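Local coordinates for protein ofchtiv-allosamidin (Ostrinia furnacalis, PDB 6JMB) that is a group IV insect chitinase of glycosyl hydrolase family 18 that probably hydrolyses chitin and is caught here with the inhibitor allosamidin in its sugar-binding cleft, at residues A[39-44]-A[78-83]; A[185-190]-A[242-247]; A[248-253]-A[343-348]. All coordinates share one frame; numbering follows the deposited sequence.

Contact 1: A[39-44]-A[78-83]. With AMI (allosamizoline), chain C.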
loop_
_atom_site.group_PDB
_atom_site.type_symbol
_atom_site.label_atom_id
_atom_site.label_comp_id
_atom_site.label_asym_id
_atom_site.label_seq_id
_atom_site.Cartn_x
_atom_site.Cartn_y
_atom_site.Cartn_z
ATOM N N ALA A 39 -3.196 -9.971 2.310
ATOM C CA ALA A 39 -4.259 -9.237 1.629
ATOM C C ALA A 39 -4.947 -10.175 0.648
ATOM O O ALA A 39 -4.266 -10.825 -0.148
ATOM C CB ALA A 39 -3.660 -8.060 0.855
ATOM N N PHE A 40 -6.284 -10.266 0.678
ATOM C CA PHE A 40 -7.221 -9.596 1.583
ATOM C C PHE A 40 -8.287 -10.603 2.001
ATOM O O PHE A 40 -8.596 -11.543 1.243
ATOM C CB PHE A 40 -7.990 -8.488 0.852
ATOM C CG PHE A 40 -7.196 -7.246 0.595
ATOM C CD1 PHE A 40 -6.857 -6.408 1.631
ATOM C CD2 PHE A 40 -6.833 -6.896 -0.697
ATOM C CE1 PHE A 40 -6.137 -5.248 1.397
ATOM C CE2 PHE A 40 -6.113 -5.736 -0.945
ATOM C CZ PHE A 40 -5.763 -4.913 0.108
ATOM N N ILE A 41 -8.877 -10.388 3.168
ATOM C CA ILE A 41 -10.179 -10.944 3.489
ATOM C C ILE A 41 -11.233 -9.866 3.270
ATOM O O ILE A 41 -10.924 -8.699 3.030
ATOM C CB ILE A 41 -10.246 -11.529 4.921
ATOM C CG1 ILE A 41 -10.032 -10.436 5.973
ATOM C CG2 ILE A 41 -9.253 -12.676 5.078
ATOM C CD1 ILE A 41 -10.324 -10.903 7.400
ATOM N N GLY A 42 -12.501 -10.260 3.356
ATOM C CA GLY A 42 -13.595 -9.334 3.140
ATOM C C GLY A 42 -14.689 -9.469 4.174
ATOM O O GLY A 42 -14.519 -10.156 5.187
ATOM N N ILE A 43 -15.820 -8.808 3.929
ATOM C CA ILE A 43 -16.983 -8.902 4.803
ATOM C C ILE A 43 -18.237 -8.930 3.947
ATOM O O ILE A 43 -18.220 -8.586 2.765
ATOM C CB ILE A 43 -17.098 -7.731 5.810
ATOM C CG1 ILE A 43 -17.432 -6.428 5.083
ATOM C CG2 ILE A 43 -15.829 -7.586 6.623
ATOM C CD1 ILE A 43 -17.855 -5.305 6.012
ATOM N N ASN A 44 -19.340 -9.335 4.564
ATOM C CA ASN A 44 -20.645 -8.987 4.027
ATOM C C ASN A 44 -21.191 -7.785 4.801
ATOM O O ASN A 44 -20.606 -7.343 5.793
ATOM C CB ASN A 44 -21.592 -10.202 3.999
ATOM C CG ASN A 44 -21.971 -10.713 5.380
ATOM O OD1 ASN A 44 -21.906 -9.996 6.378
ATOM N ND2 ASN A 44 -22.411 -11.969 5.435
ATOM N N THR A 78 2.372 -11.303 11.968
ATOM C CA THR A 78 1.625 -11.612 10.755
ATOM C C THR A 78 0.172 -11.202 10.954
ATOM O O THR A 78 -0.537 -11.797 11.769
ATOM C CB THR A 78 1.700 -13.103 10.412
ATOM O OG1 THR A 78 1.179 -13.878 11.498
ATOM C CG2 THR A 78 3.127 -13.528 10.118
ATOM N N LEU A 79 -0.280 -10.225 10.176
ATOM C CA LEU A 79 -1.628 -9.685 10.250
ATOM C C LEU A 79 -2.425 -10.100 9.025
ATOM O O LEU A 79 -1.870 -10.442 7.982
ATOM C CB LEU A 79 -1.602 -8.156 10.314
ATOM C CG LEU A 79 -0.680 -7.484 11.335
ATOM C CD1 LEU A 79 -0.945 -5.985 11.342
ATOM C CD2 LEU A 79 -0.869 -8.072 12.721
ATOM N N VAL A 80 -3.744 -10.034 9.152
ATOM C CA VAL A 80 -4.645 -10.228 8.024
ATOM C C VAL A 80 -5.318 -8.887 7.741
ATOM O O VAL A 80 -5.706 -8.165 8.671
ATOM C CB VAL A 80 -5.650 -11.368 8.288
ATOM C CG1 VAL A 80 -6.644 -11.020 9.421
ATOM C CG2 VAL A 80 -6.382 -11.753 7.017
ATOM N N ALA A 81 -5.396 -8.525 6.463
ATOM C CA ALA A 81 -5.988 -7.256 6.048
ATOM C C ALA A 81 -7.386 -7.482 5.490
ATOM O O ALA A 81 -7.584 -8.332 4.616
ATOM C CB ALA A 81 -5.123 -6.567 4.989
ATOM N N VAL A 82 -8.353 -6.717 5.995
ATOM C CA VAL A 82 -9.725 -6.757 5.502
ATOM C C VAL A 82 -9.970 -5.530 4.637
ATOM O O VAL A 82 -9.581 -4.412 5.000
ATOM C CB VAL A 82 -10.733 -6.848 6.664
ATOM C CG1 VAL A 82 -10.673 -5.604 7.569
ATOM C CG2 VAL A 82 -12.147 -7.091 6.138
ATOM N N GLY A 83 -10.601 -5.739 3.488
ATOM C CA GLY A 83 -10.968 -4.633 2.631
ATOM C C GLY A 83 -10.208 -4.627 1.327
ATOM O O GLY A 83 -10.180 -5.631 0.608
HETATM C C1 AMI C . -3.607 -0.302 -2.097
HETATM C C2 AMI C . -4.939 -1.034 -1.661
HETATM C C3 AMI C . -5.006 -2.191 -2.528
HETATM C C4 AMI C . -4.313 -1.724 -3.873
HETATM C C5 AMI C . -3.119 -1.078 -3.352
HETATM C C6 AMI C . -2.417 -0.133 -4.395
HETATM C C7 AMI C . -3.457 -1.066 -0.019
HETATM C C8 AMI C . -3.740 -1.865 2.381
HETATM C C9 AMI C . -1.481 -0.945 1.596
HETATM N N2 AMI C . -4.781 -1.335 -0.399
HETATM N N7 AMI C . -2.901 -1.293 1.320
HETATM O O3 AMI C . -6.357 -2.620 -2.694
HETATM O O4 AMI C . -3.892 -2.778 -4.730
HETATM O O6 AMI C . -3.371 0.791 -4.877
HETATM O O7 AMI C . -2.685 -0.537 -1.009
#
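Ile41 and Val82 face each other across two parallel, neighbouring strands, 35-43 and 77-83, of the TIM barrel that defines a family 18 glycosyl hydrolase. The pairing rests on two backbone hydrogen bonds that flank Val82: Ile41 N gives to Ala81 O over 2.8 Å with an angle of 159° at the hydrogen, and Gly83 N gives to Ile41 O over 3.0 Å. Both polar backbone atoms of Ile41 are thereby satisfied.

The tight part is the outer, apolar face. With chi1 at 63°, Ile41 sets CG1 between its backbone N and carbonyl carbon, where it lies 3.7 Å from Val82 CB. Its other branch crosses Val80 at about a right angle, CG2 to CG2 at 3.6 Å. Ile43 extends the row, its CG2 3.7 Å from Val82 CG2, and helix 99-116 closes over it through Met112 and Phe105.

The looser part is where Ala39 meets Ala81, nearest atoms CA and CB 4.4 Å apart; the axes of the short segments run at 50° to each other. No solvent-exposed residue takes part; what opens here is the sugar cleft, into which Phe40 turns its closely packed ring. A cis peptide bond precedes Phe40, and Ala39 CB sits over the centre of one ring face. Gly83 O lies over the opposite face near the rim, 3.4 Å from Phe40 CG, while Ala81 O comes to the ring edge in plane. Gly83 adopts backbone angles at which a CB would press on the carbonyl oxygen of Val82. The far end of the ring meets the inhibitor obliquely, Phe40 CE2 standing 3.6 Å from O3 of allosamizoline.

Contact 2: A[185-190]-A[242-247]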
loop_
_atom_site.group_PDB
_atom_site.type_symbol
_atom_site.label_atom_id
_atom_site.label_comp_id
_atom_site.label_asym_id
_atom_site.label_seq_id
_atom_site.Cartn_x
_atom_site.Cartn_y
_atom_site.Cartn_z
ATOM N N VAL A 185 -5.196 2.498 17.275
ATOM C CA VAL A 185 -4.411 1.611 16.428
ATOM C C VAL A 185 -2.971 1.565 16.914
ATOM O O VAL A 185 -2.468 2.501 17.548
ATOM C CB VAL A 185 -4.483 1.996 14.936
ATOM C CG1 VAL A 185 -5.930 1.958 14.451
ATOM C CG2 VAL A 185 -3.865 3.376 14.697
ATOM N N ASP A 186 -2.308 0.452 16.608
ATOM C CA ASP A 186 -0.874 0.358 16.851
ATOM C C ASP A 186 -0.094 1.267 15.912
ATOM O O ASP A 186 0.909 1.870 16.313
ATOM C CB ASP A 186 -0.433 -1.095 16.726
ATOM C CG ASP A 186 -0.969 -1.939 17.855
ATOM O OD1 ASP A 186 -0.384 -1.884 18.958
ATOM O OD2 ASP A 186 -1.995 -2.619 17.666
ATOM N N TYR A 187 -0.538 1.384 14.662
ATOM C CA TYR A 187 0.042 2.344 13.734
ATOM C C TYR A 187 -0.919 2.550 12.575
ATOM O O TYR A 187 -1.856 1.768 12.365
ATOM C CB TYR A 187 1.431 1.927 13.217
ATOM C CG TYR A 187 1.481 0.575 12.554
ATOM C CD1 TYR A 187 1.029 0.399 11.245
ATOM C CD2 TYR A 187 1.994 -0.531 13.227
ATOM C CE1 TYR A 187 1.084 -0.846 10.634
ATOM C CE2 TYR A 187 2.051 -1.777 12.624
ATOM C CZ TYR A 187 1.589 -1.928 11.328
ATOM O OH TYR A 187 1.633 -3.169 10.730
ATOM N N ILE A 188 -0.664 3.629 11.842
ATOM C CA ILE A 188 -1.410 4.003 10.647
ATOM C C ILE A 188 -0.484 3.850 9.448
ATOM O O ILE A 188 0.570 4.499 9.377
ATOM C CB ILE A 188 -1.918 5.447 10.750
ATOM C CG1 ILE A 188 -2.938 5.583 11.879
ATOM C CG2 ILE A 188 -2.532 5.886 9.438
ATOM C CD1 ILE A 188 -3.442 6.999 12.064
ATOM N N GLY A 189 -0.868 2.992 8.507
ATOM C CA GLY A 189 -0.137 2.874 7.261
ATOM C C GLY A 189 -0.684 3.854 6.246
ATOM O O GLY A 189 -1.767 3.635 5.701
ATOM N N VAL A 190 0.025 4.952 6.002
ATOM C CA VAL A 190 -0.461 5.971 5.077
ATOM C C VAL A 190 -0.084 5.555 3.661
ATOM O O VAL A 190 1.088 5.301 3.368
ATOM C CB VAL A 190 0.106 7.354 5.426
ATOM C CG1 VAL A 190 -0.517 8.416 4.542
ATOM C CG2 VAL A 190 -0.142 7.676 6.897
ATOM N N LYS A 242 3.396 6.556 15.263
ATOM C CA LYS A 242 2.314 5.768 14.693
ATOM C C LYS A 242 2.144 5.975 13.198
ATOM O O LYS A 242 1.221 5.396 12.612
ATOM C CB LYS A 242 0.987 6.049 15.409
ATOM C CG LYS A 242 0.917 5.451 16.802
ATOM C CD LYS A 242 -0.491 5.511 17.364
ATOM C CE LYS A 242 -0.561 4.805 18.703
ATOM N NZ LYS A 242 -1.953 4.809 19.224
ATOM N N LEU A 243 3.001 6.765 12.561
ATOM C CA LEU A 243 2.883 7.059 11.136
ATOM C C LEU A 243 3.882 6.186 10.392
ATOM O O LEU A 243 5.098 6.370 10.518
ATOM C CB LEU A 243 3.145 8.536 10.860
ATOM C CG LEU A 243 2.585 9.102 9.543
ATOM C CD1 LEU A 243 2.677 10.617 9.553
ATOM C CD2 LEU A 243 3.282 8.566 8.297
ATOM N N VAL A 244 3.368 5.246 9.612
ATOM C CA VAL A 244 4.186 4.356 8.799
ATOM C C VAL A 244 3.968 4.758 7.349
ATOM O O VAL A 244 2.831 4.759 6.859
ATOM C CB VAL A 244 3.826 2.884 9.045
ATOM C CG1 VAL A 244 4.727 1.972 8.227
ATOM C CG2 VAL A 244 3.945 2.552 10.531
ATOM N N MET A 245 5.046 5.125 6.670
ATOM C CA MET A 245 4.945 5.766 5.365
ATOM C C MET A 245 4.936 4.719 4.259
ATOM O O MET A 245 5.877 3.926 4.139
ATOM C CB MET A 245 6.112 6.727 5.166
ATOM C CG MET A 245 5.913 7.652 3.984
ATOM S SD MET A 245 7.368 8.664 3.655
ATOM C CE MET A 245 8.302 7.558 2.603
ATOM N N GLY A 246 3.886 4.732 3.443
ATOM C CA GLY A 246 3.787 3.771 2.359
ATOM C C GLY A 246 4.715 4.098 1.204
ATOM O O GLY A 246 4.983 5.261 0.891
ATOM N N VAL A 247 5.215 3.039 0.567
ATOM C CA VAL A 247 5.970 3.139 -0.685
ATOM C C VAL A 247 5.480 2.064 -1.642
ATOM O O VAL A 247 5.018 0.992 -1.228
ATOM C CB VAL A 247 7.493 2.982 -0.463
ATOM C CG1 VAL A 247 8.016 4.066 0.474
ATOM C CG2 VAL A 247 7.825 1.587 0.076
#
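Lys242 reaches back with a chain extended beyond CG to give its ammonium to Val185 O, NZ to O 2.9 Å, arriving nearly along the C=O axis. The same nitrogen also donates to Ala182 O, so two carbonyls, one in the last turn of helix 178-184 and one just after it, share one cation. Asp186 does not pair with it: its OD2 is taken by Arg151 in a salt bridge and by Leu161 N. Replacing Lys242 with a leucine would probably leave the carbonyls of Val185 and Ala182 without this shared donor.

Beyond the lysine, the backbones pair as parallel strands. Ile188 N gives to Lys242 O over 2.7 Å at a nearly straight 173°, and Ile188 O accepts from Val244 N at 2.9 Å. Val190 repeats the pattern, its N donating to Val244 O and its O accepting from Gly246 N, the latter bent to 132°. Gly246 O finds its donor in Thr192 OG1. Tyr187 CD1 lies 3.7 Å from Val244 CG2, while Val190 CG2 meets Leu243 CD2 at 3.8 Å on the face opposite Val244.

These are the sixth and seventh barrel strands. The side chains of Tyr187 and Val244 touch Ile5 and Val7 of strand 5-11, inside the barrel, whereas Val190 and Leu243 pack outward against Trp233 of helix 226-235.

Contact 3: A[248-253]-A[343-348]. With AMI (allosamizoline), chain C; NAA (2-acetamido-2-deoxy-beta-D-allopyranose), chain B.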
loop_
_atom_site.group_PDB
_atom_site.type_symbol
_atom_site.label_atom_id
_atom_site.label_comp_id
_atom_site.label_asym_id
_atom_site.label_seq_id
_atom_site.Cartn_x
_atom_site.Cartn_y
_atom_site.Cartn_z
ATOM N N PRO A 248 5.557 2.342 -2.947
ATOM C CA PRO A 248 5.065 1.374 -3.938
ATOM C C PRO A 248 6.170 0.522 -4.547
ATOM O O PRO A 248 7.248 1.027 -4.871
ATOM C CB PRO A 248 4.454 2.282 -5.009
ATOM C CG PRO A 248 5.374 3.492 -4.998
ATOM C CD PRO A 248 5.864 3.653 -3.562
ATOM N N PHE A 249 5.895 -0.768 -4.745
ATOM C CA PHE A 249 6.769 -1.663 -5.492
ATOM C C PHE A 249 6.251 -1.882 -6.910
ATOM O O PHE A 249 6.565 -2.899 -7.541
ATOM C CB PHE A 249 6.917 -3.009 -4.777
ATOM C CG PHE A 249 7.865 -3.004 -3.602
ATOM C CD1 PHE A 249 8.283 -1.826 -2.986
ATOM C CD2 PHE A 249 8.342 -4.209 -3.118
ATOM C CE1 PHE A 249 9.158 -1.865 -1.896
ATOM C CE2 PHE A 249 9.212 -4.257 -2.037
ATOM C CZ PHE A 249 9.627 -3.084 -1.425
ATOM N N TYR A 250 5.437 -0.960 -7.401
ATOM C CA TYR A 250 4.872 -1.020 -8.735
ATOM C C TYR A 250 4.905 0.392 -9.291
ATOM O O TYR A 250 5.068 1.370 -8.552
ATOM C CB TYR A 250 3.420 -1.536 -8.710
ATOM C CG TYR A 250 2.515 -0.628 -7.904
ATOM C CD1 TYR A 250 2.464 -0.726 -6.516
ATOM C CD2 TYR A 250 1.739 0.340 -8.521
ATOM C CE1 TYR A 250 1.674 0.116 -5.768
ATOM C CE2 TYR A 250 0.935 1.192 -7.774
ATOM C CZ TYR A 250 0.910 1.069 -6.395
ATOM O OH TYR A 250 0.120 1.902 -5.630
ATOM N N GLY A 251 4.753 0.486 -10.611
ATOM C CA GLY A 251 4.636 1.754 -11.291
ATOM C C GLY A 251 3.306 1.840 -12.020
ATOM O O GLY A 251 2.534 0.875 -12.073
ATOM N N ARG A 252 3.043 3.015 -12.589
ATOM C CA ARG A 252 1.820 3.246 -13.346
ATOM C C ARG A 252 2.167 3.727 -14.748
ATOM O O ARG A 252 3.178 4.411 -14.956
ATOM C CB ARG A 252 0.875 4.205 -12.605
ATOM C CG ARG A 252 0.381 3.597 -11.298
ATOM C CD ARG A 252 -0.785 4.369 -10.690
ATOM N NE ARG A 252 -1.408 3.583 -9.626
ATOM C CZ ARG A 252 -2.263 2.585 -9.833
ATOM N NH1 ARG A 252 -2.623 2.259 -11.070
ATOM N NH2 ARG A 252 -2.770 1.913 -8.800
ATOM N N THR A 253 1.337 3.335 -15.720
ATOM C CA THR A 253 1.689 3.444 -17.128
ATOM C C THR A 253 0.618 4.207 -17.896
ATOM O O THR A 253 -0.581 4.108 -17.603
ATOM C CB THR A 253 1.914 2.064 -17.772
ATOM O OG1 THR A 253 0.653 1.417 -17.960
ATOM C CG2 THR A 253 2.810 1.180 -16.899
ATOM N N MET A 343 5.907 1.184 5.031
ATOM C CA MET A 343 4.934 0.199 4.587
ATOM C C MET A 343 5.092 0.059 3.078
ATOM O O MET A 343 5.387 1.042 2.392
ATOM C CB MET A 343 3.519 0.706 4.914
ATOM C CG MET A 343 2.389 -0.146 4.394
ATOM S SD MET A 343 0.765 0.535 4.824
ATOM C CE MET A 343 0.574 1.856 3.628
ATOM N N LEU A 344 4.920 -1.153 2.553
ATOM C CA LEU A 344 5.074 -1.357 1.124
ATOM C C LEU A 344 3.903 -2.124 0.535
ATOM O O LEU A 344 3.467 -3.140 1.080
ATOM C CB LEU A 344 6.393 -2.068 0.787
ATOM C CG LEU A 344 6.537 -3.434 1.442
ATOM C CD1 LEU A 344 7.093 -4.465 0.467
ATOM C CD2 LEU A 344 7.443 -3.336 2.668
ATOM N N TRP A 345 3.406 -1.633 -0.590
ATOM C CA TRP A 345 2.511 -2.393 -1.452
ATOM C C TRP A 345 3.266 -2.622 -2.752
ATOM O O TRP A 345 3.509 -1.663 -3.495
ATOM C CB TRP A 345 1.222 -1.620 -1.748
ATOM C CG TRP A 345 0.302 -2.497 -2.522
ATOM C CD1 TRP A 345 0.256 -2.650 -3.887
ATOM C CD2 TRP A 345 -0.642 -3.424 -1.979
ATOM N NE1 TRP A 345 -0.685 -3.605 -4.221
ATOM C CE2 TRP A 345 -1.243 -4.095 -3.069
ATOM C CE3 TRP A 345 -1.045 -3.749 -0.681
ATOM C CZ2 TRP A 345 -2.225 -5.069 -2.893
ATOM C CZ3 TRP A 345 -2.022 -4.714 -0.510
ATOM C CH2 TRP A 345 -2.602 -5.359 -1.611
ATOM N N SER A 346 3.668 -3.870 -3.036
ATOM C CA SER A 346 3.505 -5.062 -2.210
ATOM C C SER A 346 4.691 -5.964 -2.559
ATOM O O SER A 346 5.350 -5.775 -3.590
ATOM C CB SER A 346 2.188 -5.774 -2.534
ATOM O OG SER A 346 2.006 -5.902 -3.935
ATOM N N ILE A 347 4.949 -6.954 -1.702
ATOM C CA ILE A 347 6.221 -7.671 -1.750
ATOM C C ILE A 347 6.378 -8.462 -3.044
ATOM O O ILE A 347 7.501 -8.646 -3.537
ATOM C CB ILE A 347 6.380 -8.540 -0.486
ATOM C CG1 ILE A 347 7.808 -9.089 -0.373
ATOM C CG2 ILE A 347 5.332 -9.652 -0.449
ATOM C CD1 ILE A 347 8.093 -9.765 0.971
ATOM N N GLU A 348 5.269 -8.925 -3.625
ATOM C CA GLU A 348 5.328 -9.842 -4.751
ATOM C C GLU A 348 5.781 -9.186 -6.049
ATOM O O GLU A 348 5.969 -9.904 -7.039
ATOM C CB GLU A 348 3.984 -10.543 -4.935
ATOM C CG GLU A 348 2.874 -9.632 -5.424
ATOM C CD GLU A 348 2.112 -8.954 -4.305
ATOM O OE1 GLU A 348 2.504 -9.076 -3.123
ATOM O OE2 GLU A 348 1.107 -8.278 -4.612
HETATM C C1 AMI C . -3.607 -0.302 -2.097
HETATM C C2 AMI C . -4.939 -1.034 -1.661
HETATM C C3 AMI C . -5.006 -2.191 -2.528
HETATM C C4 AMI C . -4.313 -1.724 -3.873
HETATM C C5 AMI C . -3.119 -1.078 -3.352
HETATM C C6 AMI C . -2.417 -0.133 -4.395
HETATM C C7 AMI C . -3.457 -1.066 -0.019
HETATM C C8 AMI C . -3.740 -1.865 2.381
HETATM C C9 AMI C . -1.481 -0.945 1.596
HETATM N N2 AMI C . -4.781 -1.335 -0.399
HETATM N N7 AMI C . -2.901 -1.293 1.320
HETATM O O3 AMI C . -6.357 -2.620 -2.694
HETATM O O4 AMI C . -3.892 -2.778 -4.730
HETATM O O6 AMI C . -3.371 0.791 -4.877
HETATM O O7 AMI C . -2.685 -0.537 -1.009
HETATM C C1 NAA B . -4.890 -3.249 -5.581
HETATM C C2 NAA B . -4.251 -3.986 -6.747
HETATM C C3 NAA B . -5.250 -4.669 -7.603
HETATM C C4 NAA B . -6.111 -5.609 -6.782
HETATM C C5 NAA B . -6.757 -4.832 -5.643
HETATM C C6 NAA B . -7.584 -5.695 -4.738
HETATM C C7 NAA B . -2.029 -2.973 -7.519
HETATM C C8 NAA B . -1.291 -1.848 -8.252
HETATM N N2 NAA B . -3.511 -2.911 -7.492
HETATM O O3 NAA B . -6.068 -3.639 -8.238
HETATM O O4 NAA B . -7.171 -6.204 -7.558
HETATM O O5 NAA B . -5.704 -4.237 -4.824
HETATM O O6 NAA B . -8.187 -4.849 -3.783
HETATM O O7 NAA B . -1.460 -3.862 -7.010
#
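Phe249 N donates to Trp345 O over 2.8 Å, joining the seventh and eighth strands at the C-terminal mouth of the barrel, where strand 243-256 is interrupted. Behind this bond Leu344 CD1 rests over one face of the Phe249 ring in a CH-pi contact, 3.3 Å from CE2.

Trp345 carries the other side. Its CB lies 4.1 Å from O7 of allosamizoline, and chi1 of -175° swings the indole away from the backbone N, beneath the inhibitor. CG and CD2 lie under C5 of allosamizoline. CD1 meets Tyr250 CE1 at 3.6 Å, with the two rings steeply inclined at 85°. NE1 gives a hydrogen bond of 2.9 Å, 162° at the hydrogen, to O7 of the adjoining N-acetylallosamine. CE2 and CZ2 approach allosamizoline O4, CE3 comes 3.6 Å from C9, CZ3 nears C7 and N7, and CH2 nears C3. Ser346 CB backs the opposite face, after a cis peptide bond.

Tyr250 OH is bonded to Asp194, which also binds allosamizoline, and the ring receives the acetamido methyl C8 over one face. The chemistry implies an apolar floor under the cyclopentane and oxazoline of allosamizoline, with one directed hydrogen bond, indole N-H to acetamido O7.

The three contacts lie on one eight-stranded barrel, their centres 16 to 18 Å apart. Strand 243-256 joins contacts 2 and 3: Val247 N and Met343 O, 2.7 Å apart, probably form a hydrogen bond, as do Met343 N and Met245 O at 2.9 Å. Contacts 1 and 3 meet at the ligand, where Phe40 CE2 packs 3.6 Å from Trp345 CH2 and both residues touch allosamizoline. Contact 2 reaches contact 1 across the barrel interior, Tyr187 OH to Leu79 CD1 at 3.9 Å. Contacts 1 and 3 thus line the pocket, while contact 2 stands back from the ligand, Gly189 about 7 Å from allosamizoline at the nearest atoms.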